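Long-range contacts in BWI-1=PROTEASE inhibitor/trypsin inhibitor (Fagopyrum esculentum, PDB 3RDY), which inhibits trypsin as a buckwheat member of the potato type 1 family of serine protease inhibitors: residues Q18-L23 with E36-D41; V62-D67 with D74-M79. All coordinates share one frame; numbering follows the deposited sequence.

From the N terminus the chain runs through 18-23 into helix 28-38, and contact 1 closes that loop by bringing the last turn of the helix and the residues just after it, 36-41, back onto Trp20. Strand 43-48, the long connection after it and strand 61-66 follow, the two strands lying parallel. Contact 2 then closes a short loop, laying the C-terminal residues 74-79 against 62-67. The two loops are in series, neither nested nor crossed, yet their centres are about 10 Å apart. Trp20 N with Pro76 O and Gln18 O with Val78 N form probable hydrogen bonds that join the N-terminal segment, and with it the helix, to the C-terminal tail beside the sheet.

Contact 1: residues Q18-L23 with E36-D41; sequences QEWPEL and ENENED
In the small alpha/beta fold of the potato type 1 inhibitor family, the N-terminal segment is pinned to the C-terminal end of helix 28-38 through the indole of Trp20, which meets Glu38 and Asn39 along its edge. Trp20 NE1 donates to Glu38 OE1 at 2.8 Å, a bent bond with an N-H...O angle of 131°. The oxygen sits 16° off the indole plane, and NE1 comes from the anti side of OE1, 28° out of the carboxylate plane. Beyond CG the Glu38 chain runs extended, which carries its carboxylate along the indole to NE1. Farther round the same edge, Asn39 CB lies in the ring plane, 4.0 Å from Trp20 CZ2.

The amide of Asn39 serves two partners. ND2 donates to the backbone O of Lys17, while OD1 accepts from Asp41 N at 3.0 Å, an Asx turn that shapes the chain just after the helix.

Two acidic side chains also come together here: Glu22 OE1 and Glu38 OE1 are 4.0 Å apart. Lys17 NZ makes salt bridges with both oxygens and probably offsets much of the repulsion between them. Leu23 and the Trp20 ring both pack on Ile35, extending the attachment along the helix. A water completes the link between the two glutamates, donating to Glu22 OE1 at 2.6 Å and to Glu38 OE2 at 2.7 Å.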
# COMPACT_ATOMS: atom_id res chain seq x y z
N GLN A 18 1.13 9.75 3.51
CA GLN A 18 2.01 8.63 3.90
C GLN A 18 1.30 7.36 4.35
O GLN A 18 1.94 6.32 4.54
CB GLN A 18 2.94 9.08 5.05
CG GLN A 18 3.94 10.19 4.66
CD GLN A 18 4.85 9.77 3.51
OE1 GLN A 18 4.72 10.27 2.39
NE2 GLN A 18 5.76 8.83 3.77
N GLU A 19 -0.01 7.43 4.60
CA GLU A 19 -0.73 6.24 5.08
C GLU A 19 -2.20 6.30 4.74
O GLU A 19 -2.78 7.39 4.61
CB GLU A 19 -0.55 6.07 6.60
CG GLU A 19 -1.21 7.16 7.41
CD GLU A 19 -0.44 8.47 7.37
OE1 GLU A 19 0.80 8.45 7.59
OE2 GLU A 19 -1.07 9.51 7.12
N TRP A 20 -2.80 5.11 4.60
CA TRP A 20 -4.16 4.96 4.08
C TRP A 20 -4.96 3.98 4.94
O TRP A 20 -5.38 2.93 4.44
CB TRP A 20 -4.11 4.44 2.63
CG TRP A 20 -3.61 5.46 1.61
CD1 TRP A 20 -4.38 6.28 0.82
CD2 TRP A 20 -2.24 5.75 1.27
NE1 TRP A 20 -3.58 7.06 0.02
CE2 TRP A 20 -2.27 6.76 0.27
CE3 TRP A 20 -1.00 5.27 1.71
CZ2 TRP A 20 -1.10 7.29 -0.31
CZ3 TRP A 20 0.17 5.79 1.13
CH2 TRP A 20 0.10 6.82 0.15
N PRO A 21 -5.18 4.31 6.22
CA PRO A 21 -5.94 3.43 7.12
C PRO A 21 -7.36 3.19 6.57
O PRO A 21 -7.95 2.13 6.77
CB PRO A 21 -5.97 4.23 8.44
CG PRO A 21 -5.81 5.70 7.98
CD PRO A 21 -4.75 5.55 6.91
N GLU A 22 -7.87 4.18 5.85
CA GLU A 22 -9.22 4.10 5.28
C GLU A 22 -9.36 3.03 4.19
O GLU A 22 -10.48 2.64 3.86
CB GLU A 22 -9.68 5.47 4.75
CG GLU A 22 -9.09 5.90 3.41
CD GLU A 22 -7.73 6.61 3.53
OE1 GLU A 22 -7.31 7.21 2.52
OE2 GLU A 22 -7.08 6.57 4.61
N LEU A 23 -8.24 2.56 3.65
CA LEU A 23 -8.29 1.55 2.59
C LEU A 23 -8.30 0.10 3.08
O LEU A 23 -8.41 -0.84 2.28
CB LEU A 23 -7.16 1.77 1.58
CG LEU A 23 -7.46 2.66 0.35
CD1 LEU A 23 -8.71 3.56 0.43
CD2 LEU A 23 -6.24 3.41 -0.16
N GLU A 36 -2.10 5.56 -5.62
CA GLU A 36 -1.25 6.16 -6.65
C GLU A 36 -1.79 7.50 -7.15
O GLU A 36 -1.02 8.39 -7.51
CB GLU A 36 -1.02 5.17 -7.79
CG GLU A 36 -0.05 4.03 -7.40
CD GLU A 36 0.10 2.99 -8.48
OE1 GLU A 36 -0.55 3.14 -9.54
OE2 GLU A 36 0.85 2.03 -8.25
N ASN A 37 -3.11 7.65 -7.13
CA ASN A 37 -3.76 8.94 -7.42
C ASN A 37 -3.51 9.98 -6.33
O ASN A 37 -3.33 11.16 -6.63
CB ASN A 37 -5.26 8.75 -7.58
CG ASN A 37 -5.65 8.22 -8.95
OD1 ASN A 37 -6.73 7.62 -9.11
ND2 ASN A 37 -4.79 8.42 -9.94
N GLU A 38 -3.47 9.53 -5.07
CA GLU A 38 -3.38 10.44 -3.94
C GLU A 38 -1.96 10.85 -3.62
O GLU A 38 -1.74 11.87 -2.98
CB GLU A 38 -4.04 9.84 -2.69
CG GLU A 38 -5.56 9.69 -2.86
CD GLU A 38 -6.26 9.27 -1.60
OE1 GLU A 38 -5.57 8.87 -0.65
OE2 GLU A 38 -7.51 9.37 -1.54
N ASN A 39 -1.01 10.03 -4.04
CA ASN A 39 0.40 10.36 -3.88
C ASN A 39 1.12 9.98 -5.15
O ASN A 39 1.43 8.82 -5.39
CB ASN A 39 1.02 9.69 -2.63
CG ASN A 39 2.47 10.08 -2.40
OD1 ASN A 39 3.18 10.43 -3.34
ND2 ASN A 39 2.93 9.99 -1.17
N GLU A 40 1.37 10.99 -5.98
CA GLU A 40 1.93 10.79 -7.30
C GLU A 40 3.39 10.34 -7.34
O GLU A 40 3.94 10.06 -8.41
CB GLU A 40 1.73 12.07 -8.12
CG GLU A 40 0.27 12.48 -8.26
N ASP A 41 4.02 10.24 -6.17
CA ASP A 41 5.40 9.76 -6.10
C ASP A 41 5.56 8.27 -5.86
O ASP A 41 6.67 7.75 -5.89
CB ASP A 41 6.16 10.48 -4.99
CG ASP A 41 6.45 11.92 -5.33
OD1 ASP A 41 6.71 12.70 -4.39
OD2 ASP A 41 6.40 12.26 -6.54
O HOH W 1 -8.64 7.70 0.30

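Contact 2: residues V62-D67 with D74-M79; sequences VWVFVD and DTPVVM
Val62 packs against the C-terminal tail where residues 74-79 run back, roughly antiparallel, beside strand 61-66 of the potato type 1 inhibitor fold. Its CB lies 3.8 Å from Val77 O, and from there the two methyls diverge, both flanking that carbonyl oxygen. CG1, anti to the backbone N (chi1 175°), is 3.5 Å from Val77 O and meets Pro76 CB at 3.6 Å; CG2 reaches Val78 CG2 at 3.7 Å. The CA-H of Val62 also points at Val77 O, with an angle of 150° at the hydrogen. Cutting Val62 back to an alanine removes both methyls and is likely to open gaps beside Pro76 and Val78. Ile35 of helix 28-38 touches both Val62 and Pro76, so these apolar groups continue into the core between helix and sheet.

No direct hydrogen bond joins the two segments; water does much of that work. One water accepts from Val77 N and lies within bonding distance of Trp63 O, a second accepts from Trp63 N with Val77 O and Met79 O in similar reach, and a third accepts a hydrogen bond from Phe65 N and donates to Asp74 O. On its other edge, strand 61-66 bonds directly to strand 43-48 through Val62 and Val64. The terminal carboxylate of Met79 is held by a salt bridge from OXT to Arg61 NH1.

Nearer the 68-73 loop, Phe65 and Asp74 lie obliquely across one another, with ring and carboxylate planes 71° apart. Asp74 OD1 comes to 3.4 Å from Phe65 CB and 3.5 Å from Phe65 CD2.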
# COMPACT_ATOMS: atom_id res chain seq x y z
N VAL A 62 4.61 1.61 -1.74
CA VAL A 62 3.56 1.34 -0.77
C VAL A 62 3.16 -0.14 -0.92
O VAL A 62 2.54 -0.52 -1.92
CB VAL A 62 2.29 2.21 -0.98
CG1 VAL A 62 1.18 1.80 -0.01
CG2 VAL A 62 2.58 3.72 -0.78
N TRP A 63 3.51 -0.96 0.06
CA TRP A 63 3.06 -2.36 0.07
C TRP A 63 1.58 -2.38 0.40
O TRP A 63 1.14 -1.72 1.34
CB TRP A 63 3.79 -3.19 1.13
CG TRP A 63 5.28 -3.25 0.97
CD1 TRP A 63 6.22 -2.76 1.84
CD2 TRP A 63 6.00 -3.82 -0.13
NE1 TRP A 63 7.49 -3.00 1.34
CE2 TRP A 63 7.38 -3.66 0.15
CE3 TRP A 63 5.61 -4.49 -1.30
CZ2 TRP A 63 8.37 -4.11 -0.73
CZ3 TRP A 63 6.61 -4.93 -2.17
CH2 TRP A 63 7.97 -4.75 -1.87
N VAL A 64 0.83 -3.17 -0.35
CA VAL A 64 -0.61 -3.30 -0.15
C VAL A 64 -0.91 -4.76 0.14
O VAL A 64 -0.99 -5.59 -0.78
CB VAL A 64 -1.39 -2.75 -1.40
CG1 VAL A 64 -2.91 -2.96 -1.27
CG2 VAL A 64 -1.09 -1.25 -1.60
N PHE A 65 -1.04 -5.08 1.43
CA PHE A 65 -1.15 -6.48 1.85
C PHE A 65 -2.60 -6.91 1.89
O PHE A 65 -3.42 -6.28 2.57
CB PHE A 65 -0.55 -6.67 3.23
CG PHE A 65 0.94 -6.54 3.27
CD1 PHE A 65 1.74 -7.50 2.65
CD2 PHE A 65 1.54 -5.47 3.94
CE1 PHE A 65 3.12 -7.37 2.69
CE2 PHE A 65 2.91 -5.35 3.97
CZ PHE A 65 3.69 -6.30 3.36
N VAL A 66 -2.90 -8.01 1.21
CA VAL A 66 -4.28 -8.47 1.09
C VAL A 66 -4.49 -9.89 1.64
O VAL A 66 -3.57 -10.72 1.66
CB VAL A 66 -4.76 -8.41 -0.40
CG1 VAL A 66 -4.82 -6.93 -0.89
CG2 VAL A 66 -3.84 -9.25 -1.31
N ASP A 67 -5.72 -10.17 2.06
CA ASP A 67 -6.06 -11.51 2.52
C ASP A 67 -6.34 -12.43 1.34
O ASP A 67 -6.18 -12.04 0.17
CB ASP A 67 -7.25 -11.48 3.50
CG ASP A 67 -8.54 -10.97 2.85
OD1 ASP A 67 -8.68 -11.00 1.61
OD2 ASP A 67 -9.44 -10.53 3.58
N ASP A 74 -3.86 -4.96 5.97
CA ASP A 74 -2.94 -4.10 6.72
C ASP A 74 -3.03 -2.68 6.18
O ASP A 74 -3.24 -2.48 4.99
CB ASP A 74 -1.49 -4.57 6.56
CG ASP A 74 -1.26 -5.95 7.14
OD1 ASP A 74 -0.43 -6.71 6.61
OD2 ASP A 74 -1.93 -6.26 8.14
N THR A 75 -2.83 -1.70 7.05
CA THR A 75 -2.82 -0.30 6.62
C THR A 75 -1.69 -0.04 5.63
O THR A 75 -0.51 -0.18 6.00
CB THR A 75 -2.63 0.67 7.81
OG1 THR A 75 -3.72 0.51 8.73
CG2 THR A 75 -2.60 2.13 7.29
N PRO A 76 -2.02 0.36 4.38
CA PRO A 76 -0.92 0.66 3.45
C PRO A 76 -0.19 1.94 3.89
O PRO A 76 -0.84 2.93 4.27
CB PRO A 76 -1.62 0.85 2.09
CG PRO A 76 -2.96 0.13 2.24
CD PRO A 76 -3.33 0.34 3.70
N VAL A 77 1.14 1.91 3.86
CA VAL A 77 1.96 3.05 4.21
C VAL A 77 3.12 3.19 3.23
O VAL A 77 3.52 2.23 2.58
CB VAL A 77 2.51 2.96 5.66
CG1 VAL A 77 1.33 2.85 6.70
CG2 VAL A 77 3.48 1.82 5.78
N VAL A 78 3.66 4.39 3.11
CA VAL A 78 4.86 4.57 2.30
C VAL A 78 6.05 4.04 3.08
O VAL A 78 6.35 4.51 4.18
CB VAL A 78 5.10 6.04 1.93
CG1 VAL A 78 6.38 6.18 1.15
CG2 VAL A 78 3.90 6.58 1.11
N MET A 79 6.73 3.05 2.52
CA MET A 79 7.87 2.45 3.20
C MET A 79 8.59 1.54 2.23
O MET A 79 7.92 0.83 1.46
CB MET A 79 7.43 1.65 4.44
CG MET A 79 8.58 0.87 5.07
SD MET A 79 8.25 0.35 6.76
CE MET A 79 8.33 1.96 7.55
OXT MET A 79 9.82 1.48 2.21
O HOH W 2 2.50 -0.65 3.41
O HOH W 3 5.22 0.16 2.05
O HOH W 4 -0.99 -2.94 3.35